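Local coordinates for protein histone-lysine N-methyltransferase, H3 lysine-9 specific SUVH4 (Arabidopsis thaliana, PDB 4QEO) that catalyses H3K9 methylation with S-adenosyl-L-methionine and binds methylated DNA, linking DNA methylation to transcriptional silencing, at residues D121-V126 / P216-D221; H171-K174 / R180-T183; S175-R180 / L353-E358. All coordinates share one frame; numbering follows the deposited sequence.

Contacts 1 and 2 both reach the mixed beta sheet of the SRA domain, with about 15 Å between their centres, and contact 2 is nested inside the chain loop that contact 1 closes. Contact 2 is the hairpin of strands 165-172 and 180-197. Contact 3 continues from it: the loop between those strands meets 353-358, at the start of the SET region. Contacts 2 and 3 share Arg180, touch through the probable hydrogen bond from Cys173 N to Lys179 O, and have centres about 13 Å apart. Contacts 1 and 3 alternate along the chain, about 25 Å between centres. One hairpin thus faces the DNA phosphates and also touches the catalytic half of the enzyme.

Contact 1: D121-V126 / P216-D221; sequences DNADTV and PELTTD
Leu218 sends its CD1 methyl against the turn at Ala123, 3.5 Å from Ala123 C and 3.8 Å from Ala123 CB. The same methyl lies 3.6 Å from Asp124 OD1, where the two side chains run past one another in opposite directions. With its CG set beside the backbone N (chi1 -85°), Asp124 brings OD1 within 3.2 Å of a water that donates to it. That water also accepts from Leu218 N, though this link is doubtfully short.

The turn, type II' from Asn122 to Thr125, joins strands 120-122 and 125-129 and carries backbone hydrogen bonds in both directions. Asp121 OD1 accepts from Ala123 N at 2.9 Å on the anti side of the carboxylate, tilted 30° out of its plane, an Asx turn overlapping the start of the beta turn. Farther out, Asp121 OD2 forms a salt bridge with Arg169 NE, while Ala123 O is hydrogen-bonded to Tyr188 OH and Arg169 NH2.

No direct hydrogen bond spans the segments. This small surface link rests mainly on one leucine methyl, with one water as a possible bridge between hairpin turn and loop; the carboxylates of Asp124 and Glu217, like charges not in contact, would if anything disfavour closer approach.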
loop_
_atom_site.group_PDB
_atom_site.type_symbol
_atom_site.label_atom_id
_atom_site.label_comp_id
_atom_site.label_asym_id
_atom_site.label_seq_id
_atom_site.Cartn_x
_atom_site.Cartn_y
_atom_site.Cartn_z
ATOM N N ASP A 121 -4.100 -25.591 12.109
ATOM C CA ASP A 121 -4.930 -24.416 11.898
ATOM C C ASP A 121 -6.339 -24.765 11.500
ATOM O O ASP A 121 -6.588 -25.226 10.431
ATOM C CB ASP A 121 -4.329 -23.486 10.840
ATOM C CG ASP A 121 -5.082 -22.175 10.697
ATOM O OD1 ASP A 121 -6.025 -21.940 11.400
ATOM O OD2 ASP A 121 -4.717 -21.389 9.860
ATOM N N ASN A 122 -7.246 -24.460 12.391
ATOM C CA ASN A 122 -8.646 -24.618 12.145
ATOM C C ASN A 122 -9.439 -23.342 12.358
ATOM O O ASN A 122 -10.476 -23.383 12.909
ATOM C CB ASN A 122 -9.231 -25.768 12.936
ATOM C CG ASN A 122 -8.932 -27.123 12.318
ATOM O OD1 ASN A 122 -8.621 -28.046 13.016
ATOM N ND2 ASN A 122 -9.015 -27.218 11.033
ATOM N N ALA A 123 -8.878 -22.215 11.957
ATOM C CA ALA A 123 -9.564 -20.950 11.937
ATOM C C ALA A 123 -9.877 -20.393 13.302
ATOM O O ALA A 123 -9.058 -19.772 13.878
ATOM C CB ALA A 123 -10.788 -20.991 11.043
ATOM N N ASP A 124 -11.105 -20.556 13.745
ATOM C CA ASP A 124 -11.525 -20.113 15.054
ATOM C C ASP A 124 -10.790 -20.879 16.146
ATOM O O ASP A 124 -10.676 -20.447 17.234
ATOM C CB ASP A 124 -13.017 -20.270 15.234
ATOM C CG ASP A 124 -13.808 -19.103 14.695
ATOM O OD1 ASP A 124 -13.288 -18.249 13.990
ATOM O OD2 ASP A 124 -14.995 -19.053 14.995
ATOM N N THR A 125 -10.327 -22.055 15.812
ATOM C CA THR A 125 -9.565 -22.864 16.749
ATOM C C THR A 125 -8.185 -23.162 16.181
ATOM O O THR A 125 -8.091 -23.500 15.036
ATOM C CB THR A 125 -10.280 -24.187 17.061
ATOM O OG1 THR A 125 -11.503 -23.922 17.726
ATOM C CG2 THR A 125 -9.435 -25.050 17.940
ATOM N N VAL A 126 -7.138 -23.023 16.992
ATOM C CA VAL A 126 -5.781 -23.274 16.527
ATOM C C VAL A 126 -5.031 -24.100 17.575
ATOM O O VAL A 126 -5.245 -23.920 18.766
ATOM C CB VAL A 126 -5.039 -21.926 16.307
ATOM C CG1 VAL A 126 -3.558 -22.137 16.074
ATOM C CG2 VAL A 126 -5.651 -21.179 15.111
ATOM N N PRO A 216 -14.998 -9.064 14.129
ATOM C CA PRO A 216 -15.497 -9.384 12.787
ATOM C C PRO A 216 -15.236 -10.848 12.484
ATOM O O PRO A 216 -14.252 -11.404 12.990
ATOM C CB PRO A 216 -14.642 -8.501 11.868
ATOM C CG PRO A 216 -14.211 -7.358 12.731
ATOM C CD PRO A 216 -14.130 -7.875 14.147
ATOM N N GLU A 217 -16.100 -11.465 11.685
ATOM C CA GLU A 217 -15.987 -12.888 11.396
ATOM C C GLU A 217 -14.683 -13.150 10.656
ATOM O O GLU A 217 -14.258 -12.321 9.874
ATOM C CB GLU A 217 -17.178 -13.342 10.549
ATOM C CG GLU A 217 -17.936 -14.516 11.140
ATOM C CD GLU A 217 -18.359 -14.275 12.580
ATOM O OE1 GLU A 217 -18.758 -13.137 12.906
ATOM O OE2 GLU A 217 -18.286 -15.225 13.388
ATOM N N LEU A 218 -14.037 -14.281 10.924
ATOM C CA LEU A 218 -12.907 -14.690 10.101
ATOM C C LEU A 218 -13.410 -14.932 8.691
ATOM O O LEU A 218 -14.368 -15.673 8.471
ATOM C CB LEU A 218 -12.267 -15.973 10.616
ATOM C CG LEU A 218 -11.089 -15.892 11.576
ATOM C CD1 LEU A 218 -10.556 -17.301 11.874
ATOM C CD2 LEU A 218 -10.011 -15.024 10.991
ATOM N N THR A 219 -12.745 -14.309 7.736
ATOM C CA THR A 219 -13.133 -14.400 6.347
ATOM C C THR A 219 -12.328 -15.479 5.624
ATOM O O THR A 219 -11.139 -15.685 5.894
ATOM C CB THR A 219 -12.946 -13.037 5.647
ATOM O OG1 THR A 219 -13.014 -13.212 4.228
ATOM C CG2 THR A 219 -11.593 -12.426 6.019
ATOM N N THR A 220 -13.002 -16.166 4.710
ATOM C CA THR A 220 -12.381 -17.176 3.873
ATOM C C THR A 220 -11.797 -16.507 2.629
ATOM O O THR A 220 -12.224 -15.414 2.256
ATOM C CB THR A 220 -13.431 -18.216 3.423
ATOM O OG1 THR A 220 -14.344 -18.475 4.500
ATOM C CG2 THR A 220 -12.769 -19.516 2.978
ATOM N N ASP A 221 -10.809 -17.165 2.024
ATOM C CA ASP A 221 -10.311 -16.876 0.675
ATOM C C ASP A 221 -9.086 -17.740 0.400
ATOM O O ASP A 221 -8.864 -18.178 -0.727
ATOM C CB ASP A 221 -9.952 -15.402 0.468
ATOM C CG ASP A 221 -9.692 -15.066 -0.989
ATOM O OD1 ASP A 221 -8.560 -15.309 -1.456
ATOM O OD2 ASP A 221 -10.615 -14.562 -1.665
HETATM O O HOH W 1 -14.969 -16.084 12.337
#

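Contact 2: H171-K174 / R180-T183. With nucleotides of chain B.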
loop_
_atom_site.group_PDB
_atom_site.type_symbol
_atom_site.label_atom_id
_atom_site.label_comp_id
_atom_site.label_asym_id
_atom_site.label_seq_id
_atom_site.Cartn_x
_atom_site.Cartn_y
_atom_site.Cartn_z
ATOM N N HIS A 171 0.366 -15.910 4.642
ATOM C CA HIS A 171 -0.388 -16.424 3.512
ATOM C C HIS A 171 0.538 -16.320 2.316
ATOM O O HIS A 171 1.193 -15.288 2.122
ATOM C CB HIS A 171 -1.624 -15.562 3.204
ATOM C CG HIS A 171 -2.628 -15.483 4.318
ATOM N ND1 HIS A 171 -3.653 -16.393 4.466
ATOM C CD2 HIS A 171 -2.796 -14.567 5.303
ATOM C CE1 HIS A 171 -4.394 -16.056 5.507
ATOM N NE2 HIS A 171 -3.899 -14.949 6.030
ATOM N N ASN A 172 0.585 -17.379 1.515
ATOM C CA ASN A 172 1.282 -17.332 0.238
ATOM C C ASN A 172 0.451 -16.572 -0.768
ATOM O O ASN A 172 -0.773 -16.701 -0.794
ATOM C CB ASN A 172 1.570 -18.739 -0.277
ATOM C CG ASN A 172 2.780 -19.356 0.380
ATOM O OD1 ASN A 172 3.668 -18.648 0.859
ATOM N ND2 ASN A 172 2.829 -20.684 0.407
ATOM N N CYS A 173 1.116 -15.758 -1.582
ATOM C CA CYS A 173 0.445 -15.001 -2.629
ATOM C C CYS A 173 0.959 -15.409 -4.006
ATOM O O CYS A 173 2.164 -15.497 -4.222
ATOM C CB CYS A 173 0.685 -13.500 -2.443
ATOM S SG CYS A 173 -0.108 -12.782 -1.017
ATOM N N LYS A 174 0.044 -15.668 -4.930
ATOM C CA LYS A 174 0.415 -15.782 -6.333
ATOM C C LYS A 174 0.212 -14.417 -6.963
ATOM O O LYS A 174 -0.818 -14.137 -7.567
ATOM C CB LYS A 174 -0.391 -16.866 -7.052
ATOM C CG LYS A 174 -1.788 -17.097 -6.504
ATOM C CD LYS A 174 -2.347 -18.414 -7.021
ATOM C CE LYS A 174 -3.376 -19.019 -6.070
ATOM N NZ LYS A 174 -4.720 -18.387 -6.200
ATOM N N ARG A 180 4.409 -12.952 -0.067
ATOM C CA ARG A 180 3.743 -13.270 1.182
ATOM C C ARG A 180 3.062 -12.083 1.855
ATOM O O ARG A 180 3.488 -10.972 1.730
ATOM C CB ARG A 180 4.708 -13.930 2.136
ATOM C CG ARG A 180 3.996 -14.885 3.057
ATOM C CD ARG A 180 4.717 -16.200 3.262
ATOM N NE ARG A 180 5.221 -16.157 4.590
ATOM C CZ ARG A 180 5.965 -17.077 5.157
ATOM N NH1 ARG A 180 6.292 -18.165 4.490
ATOM N NH2 ARG A 180 6.368 -16.884 6.376
ATOM N N VAL A 181 1.969 -12.353 2.539
ATOM C CA VAL A 181 1.261 -11.345 3.268
ATOM C C VAL A 181 0.863 -11.891 4.639
ATOM O O VAL A 181 0.650 -13.063 4.778
ATOM C CB VAL A 181 0.052 -10.876 2.477
ATOM C CG1 VAL A 181 -1.001 -11.925 2.424
ATOM C CG2 VAL A 181 -0.519 -9.630 3.061
ATOM N N TYR A 182 0.798 -11.026 5.631
ATOM C CA TYR A 182 0.470 -11.431 6.992
ATOM C C TYR A 182 -0.815 -10.728 7.406
ATOM O O TYR A 182 -0.883 -9.509 7.374
ATOM C CB TYR A 182 1.621 -11.059 7.926
ATOM C CG TYR A 182 2.879 -11.834 7.616
ATOM C CD1 TYR A 182 3.834 -11.332 6.731
ATOM C CD2 TYR A 182 3.104 -13.082 8.189
ATOM C CE1 TYR A 182 4.994 -12.058 6.426
ATOM C CE2 TYR A 182 4.257 -13.814 7.893
ATOM C CZ TYR A 182 5.196 -13.299 7.013
ATOM O OH TYR A 182 6.343 -14.030 6.720
ATOM N N THR A 183 -1.852 -11.477 7.767
ATOM C CA THR A 183 -3.089 -10.819 8.172
ATOM C C THR A 183 -3.273 -10.961 9.669
ATOM O O THR A 183 -3.205 -12.069 10.211
ATOM C CB THR A 183 -4.321 -11.404 7.464
ATOM O OG1 THR A 183 -4.481 -12.776 7.863
ATOM C CG2 THR A 183 -4.143 -11.318 5.951
ATOM P P DA B 8 7.957 -16.757 9.628
ATOM O OP1 DA B 8 6.778 -16.150 10.159
ATOM O OP2 DA B 8 7.978 -17.149 8.265
ATOM O "O5'" DA B 8 9.041 -15.632 9.853
ATOM C "C5'" DA B 8 10.294 -15.708 9.203
ATOM C "C4'" DA B 8 10.626 -14.387 8.564
ATOM O "O4'" DA B 8 12.046 -14.294 8.417
ATOM C "C3'" DA B 8 10.080 -14.239 7.155
ATOM O "O3'" DA B 8 9.907 -12.855 6.858
ATOM C "C2'" DA B 8 11.134 -14.948 6.330
ATOM C "C1'" DA B 8 12.417 -14.775 7.141
ATOM N N9 DA B 8 13.228 -15.969 7.343
ATOM C C8 DA B 8 12.831 -17.269 7.502
ATOM N N7 DA B 8 13.817 -18.100 7.720
ATOM C C5 DA B 8 14.939 -17.289 7.721
ATOM C C6 DA B 8 16.305 -17.564 7.901
ATOM N N6 DA B 8 16.791 -18.780 8.136
ATOM N N1 DA B 8 17.163 -16.528 7.849
ATOM C C2 DA B 8 16.678 -15.309 7.611
ATOM N N3 DA B 8 15.421 -14.922 7.436
ATOM C C4 DA B 8 14.591 -15.974 7.500
ATOM P P DT B 9 9.206 -12.283 5.602
ATOM O OP1 DT B 9 8.845 -10.937 5.854
ATOM O OP2 DT B 9 8.220 -13.221 5.174
ATOM O "O5'" DT B 9 10.387 -12.293 4.548
ATOM C "C5'" DT B 9 11.458 -11.353 4.640
ATOM C "C4'" DT B 9 12.599 -11.728 3.724
ATOM O "O4'" DT B 9 13.289 -12.866 4.232
ATOM C "C3'" DT B 9 12.224 -12.097 2.288
ATOM O "O3'" DT B 9 12.407 -10.970 1.449
ATOM C "C2'" DT B 9 13.199 -13.200 1.920
ATOM C "C1'" DT B 9 14.025 -13.420 3.173
ATOM N N1 DT B 9 14.289 -14.811 3.516
ATOM C C2 DT B 9 15.586 -15.196 3.756
ATOM O O2 DT B 9 16.534 -14.446 3.639
ATOM N N3 DT B 9 15.731 -16.503 4.127
ATOM C C4 DT B 9 14.733 -17.435 4.296
ATOM O O4 DT B 9 15.015 -18.566 4.652
ATOM C C5 DT B 9 13.398 -16.958 4.051
ATOM C C7 DT B 9 12.251 -17.906 4.189
ATOM C C6 DT B 9 13.243 -15.682 3.694
#
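His171 carries CG beside its backbone N (chi1 -61°), and Thr183 tucks OG1 between its backbone N and carbonyl carbon (chi1 64°), turns that bring the two side chains together at about a right angle. His171 NE2 donates in the imidazole plane to Thr183 OG1 at 2.9 Å; this hydroxyl has its main polar partner in Asp185 OD1, outside the two segments. The backbones of His171 and Val181 form an antiparallel hydrogen-bonded pair, Val181 N to His171 O being the straighter bond (165°). Val181 CG1 packs against Cys173 SG at 3.7 Å.

On the face carrying Asn172 and Arg180, the arginine passes its CG over His171 O and its CD within 3.6 Å of Asn172 OD1, then bends toward the DNA. Arg180 NH2 donates at 2.9 Å to Tyr182 OH, which is tilted from the guanidinium plane, and NE adds a weak bond to it. NH2 also donates to OP2 of DA8 of chain B, a bond whose very short length is doubtful. Tyr182 OH donates to OP2 of DT9 of chain B at 2.6 Å, at the ring edge. A leucine in place of Arg180 would probably leave the DA8 phosphate without this positive charge and the Tyr182 hydroxyl without the donor that helps orient it.

Strand 68-69 pairs with strand 180-197 through Phe69 and Tyr182, helix 72-78 touches Tyr182 through Arg72 and Met75, and Tyr374 touches Cys173 and Val181.

Contact 3: S175-R180 / L353-E358. With nucleotides of chain B.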
loop_
_atom_site.group_PDB
_atom_site.type_symbol
_atom_site.label_atom_id
_atom_site.label_comp_id
_atom_site.label_asym_id
_atom_site.label_seq_id
_atom_site.Cartn_x
_atom_site.Cartn_y
_atom_site.Cartn_z
ATOM N N SER A 175 1.208 -13.562 -6.775
ATOM C CA SER A 175 1.145 -12.179 -7.210
ATOM C C SER A 175 2.448 -11.864 -7.920
ATOM O O SER A 175 3.470 -12.498 -7.653
ATOM C CB SER A 175 0.983 -11.260 -5.998
ATOM O OG SER A 175 0.454 -9.999 -6.366
ATOM N N SER A 176 2.410 -10.893 -8.827
ATOM C CA SER A 176 3.606 -10.480 -9.556
ATOM C C SER A 176 4.724 -10.035 -8.608
ATOM O O SER A 176 5.896 -10.329 -8.842
ATOM C CB SER A 176 3.281 -9.348 -10.545
ATOM O OG SER A 176 2.537 -9.814 -11.664
ATOM N N TYR A 177 4.342 -9.296 -7.567
ATOM C CA TYR A 177 5.291 -8.591 -6.733
ATOM C C TYR A 177 5.339 -8.956 -5.271
ATOM O O TYR A 177 6.296 -8.665 -4.609
ATOM C CB TYR A 177 5.014 -7.109 -6.853
ATOM C CG TYR A 177 5.050 -6.622 -8.264
ATOM C CD1 TYR A 177 6.095 -6.941 -9.095
ATOM C CD2 TYR A 177 4.048 -5.851 -8.766
ATOM C CE1 TYR A 177 6.141 -6.491 -10.387
ATOM C CE2 TYR A 177 4.081 -5.411 -10.060
ATOM C CZ TYR A 177 5.134 -5.736 -10.866
ATOM O OH TYR A 177 5.163 -5.301 -12.147
ATOM N N THR A 178 4.273 -9.546 -4.764
ATOM C CA THR A 178 4.185 -9.845 -3.338
ATOM C C THR A 178 4.142 -11.326 -3.102
ATOM O O THR A 178 3.199 -11.974 -3.420
ATOM C CB THR A 178 2.901 -9.274 -2.780
ATOM O OG1 THR A 178 2.654 -7.998 -3.361
ATOM C CG2 THR A 178 2.970 -9.168 -1.272
ATOM N N LYS A 179 5.202 -11.871 -2.581
ATOM C CA LYS A 179 5.234 -13.266 -2.298
ATOM C C LYS A 179 4.382 -13.741 -1.122
ATOM O O LYS A 179 3.791 -14.786 -1.147
ATOM C CB LYS A 179 6.674 -13.683 -2.151
ATOM C CG LYS A 179 7.451 -13.588 -3.460
ATOM C CD LYS A 179 7.349 -14.883 -4.231
ATOM C CE LYS A 179 8.400 -14.984 -5.312
ATOM N NZ LYS A 179 9.711 -15.277 -4.697
ATOM N N ARG A 180 4.409 -12.952 -0.067
ATOM C CA ARG A 180 3.743 -13.270 1.182
ATOM C C ARG A 180 3.062 -12.083 1.855
ATOM O O ARG A 180 3.488 -10.972 1.730
ATOM C CB ARG A 180 4.708 -13.930 2.136
ATOM C CG ARG A 180 3.996 -14.885 3.057
ATOM C CD ARG A 180 4.717 -16.200 3.262
ATOM N NE ARG A 180 5.221 -16.157 4.590
ATOM C CZ ARG A 180 5.965 -17.077 5.157
ATOM N NH1 ARG A 180 6.292 -18.165 4.490
ATOM N NH2 ARG A 180 6.368 -16.884 6.376
ATOM N N LEU A 353 0.657 -0.546 -18.267
ATOM C CA LEU A 353 -0.131 -0.799 -17.076
ATOM C C LEU A 353 0.275 -2.152 -16.493
ATOM O O LEU A 353 0.274 -3.164 -17.194
ATOM C CB LEU A 353 -1.623 -0.750 -17.417
ATOM C CG LEU A 353 -2.592 -1.141 -16.303
ATOM C CD1 LEU A 353 -2.416 -0.228 -15.103
ATOM C CD2 LEU A 353 -4.018 -1.084 -16.832
ATOM N N ARG A 354 0.670 -2.146 -15.221
ATOM C CA ARG A 354 1.220 -3.327 -14.570
ATOM C C ARG A 354 0.165 -4.167 -13.872
ATOM O O ARG A 354 0.455 -5.289 -13.489
ATOM C CB ARG A 354 2.218 -2.934 -13.474
ATOM C CG ARG A 354 3.431 -2.159 -13.897
ATOM C CD ARG A 354 4.038 -1.463 -12.678
ATOM N NE ARG A 354 5.391 -0.968 -12.922
ATOM C CZ ARG A 354 5.682 0.045 -13.735
ATOM N NH1 ARG A 354 4.719 0.673 -14.401
ATOM N NH2 ARG A 354 6.939 0.426 -13.894
ATOM N N PHE A 355 -1.023 -3.614 -13.643
ATOM C CA PHE A 355 -1.986 -4.273 -12.752
ATOM C C PHE A 355 -3.330 -4.540 -13.406
ATOM O O PHE A 355 -3.773 -3.784 -14.269
ATOM C CB PHE A 355 -2.235 -3.437 -11.485
ATOM C CG PHE A 355 -0.982 -2.969 -10.801
ATOM C CD1 PHE A 355 -0.240 -3.831 -10.023
ATOM C CD2 PHE A 355 -0.557 -1.658 -10.930
ATOM C CE1 PHE A 355 0.918 -3.403 -9.389
ATOM C CE2 PHE A 355 0.599 -1.221 -10.301
ATOM C CZ PHE A 355 1.339 -2.099 -9.531
ATOM N N ASN A 356 -3.991 -5.604 -12.954
ATOM C CA ASN A 356 -5.349 -5.901 -13.375
ATOM C C ASN A 356 -6.331 -5.056 -12.573
ATOM O O ASN A 356 -6.472 -5.235 -11.372
ATOM C CB ASN A 356 -5.637 -7.396 -13.195
ATOM C CG ASN A 356 -4.757 -8.268 -14.092
ATOM O OD1 ASN A 356 -4.682 -8.052 -15.298
ATOM N ND2 ASN A 356 -4.084 -9.251 -13.498
ATOM N N LEU A 357 -7.005 -4.135 -13.247
ATOM C CA LEU A 357 -7.890 -3.203 -12.574
ATOM C C LEU A 357 -9.317 -3.389 -13.036
ATOM O O LEU A 357 -9.586 -4.056 -14.034
ATOM C CB LEU A 357 -7.469 -1.764 -12.871
ATOM C CG LEU A 357 -6.014 -1.405 -12.569
ATOM C CD1 LEU A 357 -5.775 0.061 -12.852
ATOM C CD2 LEU A 357 -5.657 -1.746 -11.126
ATOM N N GLU A 358 -10.232 -2.767 -12.312
ATOM C CA GLU A 358 -11.637 -2.855 -12.645
ATOM C C GLU A 358 -12.305 -1.519 -12.363
ATOM O O GLU A 358 -12.027 -0.881 -11.347
ATOM C CB GLU A 358 -12.293 -3.970 -11.825
ATOM C CG GLU A 358 -13.802 -4.065 -11.975
ATOM C CD GLU A 358 -14.445 -4.989 -10.939
ATOM O OE1 GLU A 358 -13.712 -5.588 -10.123
ATOM O OE2 GLU A 358 -15.690 -5.110 -10.938
ATOM P P DA B 8 7.957 -16.757 9.628
ATOM O OP1 DA B 8 6.778 -16.150 10.159
ATOM O OP2 DA B 8 7.978 -17.149 8.265
ATOM O "O5'" DA B 8 9.041 -15.632 9.853
ATOM C "C5'" DA B 8 10.294 -15.708 9.203
ATOM C "C4'" DA B 8 10.626 -14.387 8.564
ATOM O "O4'" DA B 8 12.046 -14.294 8.417
ATOM C "C3'" DA B 8 10.080 -14.239 7.155
ATOM O "O3'" DA B 8 9.907 -12.855 6.858
ATOM C "C2'" DA B 8 11.134 -14.948 6.330
ATOM C "C1'" DA B 8 12.417 -14.775 7.141
ATOM N N9 DA B 8 13.228 -15.969 7.343
ATOM C C8 DA B 8 12.831 -17.269 7.502
ATOM N N7 DA B 8 13.817 -18.100 7.720
ATOM C C5 DA B 8 14.939 -17.289 7.721
ATOM C C6 DA B 8 16.305 -17.564 7.901
ATOM N N6 DA B 8 16.791 -18.780 8.136
ATOM N N1 DA B 8 17.163 -16.528 7.849
ATOM C C2 DA B 8 16.678 -15.309 7.611
ATOM N N3 DA B 8 15.421 -14.922 7.436
ATOM C C4 DA B 8 14.591 -15.974 7.500
#
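The loop joining strands 165-172 and 180-197 of the SRA domain reaches across to the chain entering strand 357-361, and Tyr177 makes the contact with Arg354 and Phe355. One edge of the tyrosine ring is used: Tyr177 CE2 lies 3.8 Å and Tyr177 CD2 4.0 Å from Phe355 CE1, which sits in the tyrosine ring plane. The two side chains cross at about a right angle.

At the end of the ring, Tyr177 OH meets the aliphatic part of Arg354 end-on, 4.0 Å from each of Arg354 CB, CG and CD, these side chains also crossing at about a right angle. The arginine chain is extended from CG to NE (chi2 161°), which carries its guanidinium past the hydroxyl, its plane turned 45° from the tyrosine ring. No hydrogen bond spans the two segments, yet both polar ends find Asp321: its OD2 pairs with Tyr177 OH, and its backbone O with Arg354 NH2. Asp321 thus ties the two side chains together from a third segment.

Each ring is also covered on one face by its chain neighbour. Ser176 CB stands 3.8 Å above the centre of the Tyr177 ring, and Arg354 CB 3.9 Å above that of Phe355. Past Phe355, the backbones of Asn356 and Glu358 bond to Trp372 and Arg370, beginning the antiparallel pairing with strand 367-371.

This is an interdomain contact: an aromatic residue of the SRA hairpin loop meets the loop leading into strand 357-361, with Asp321 of the pre-SET region bonded to both polar ends.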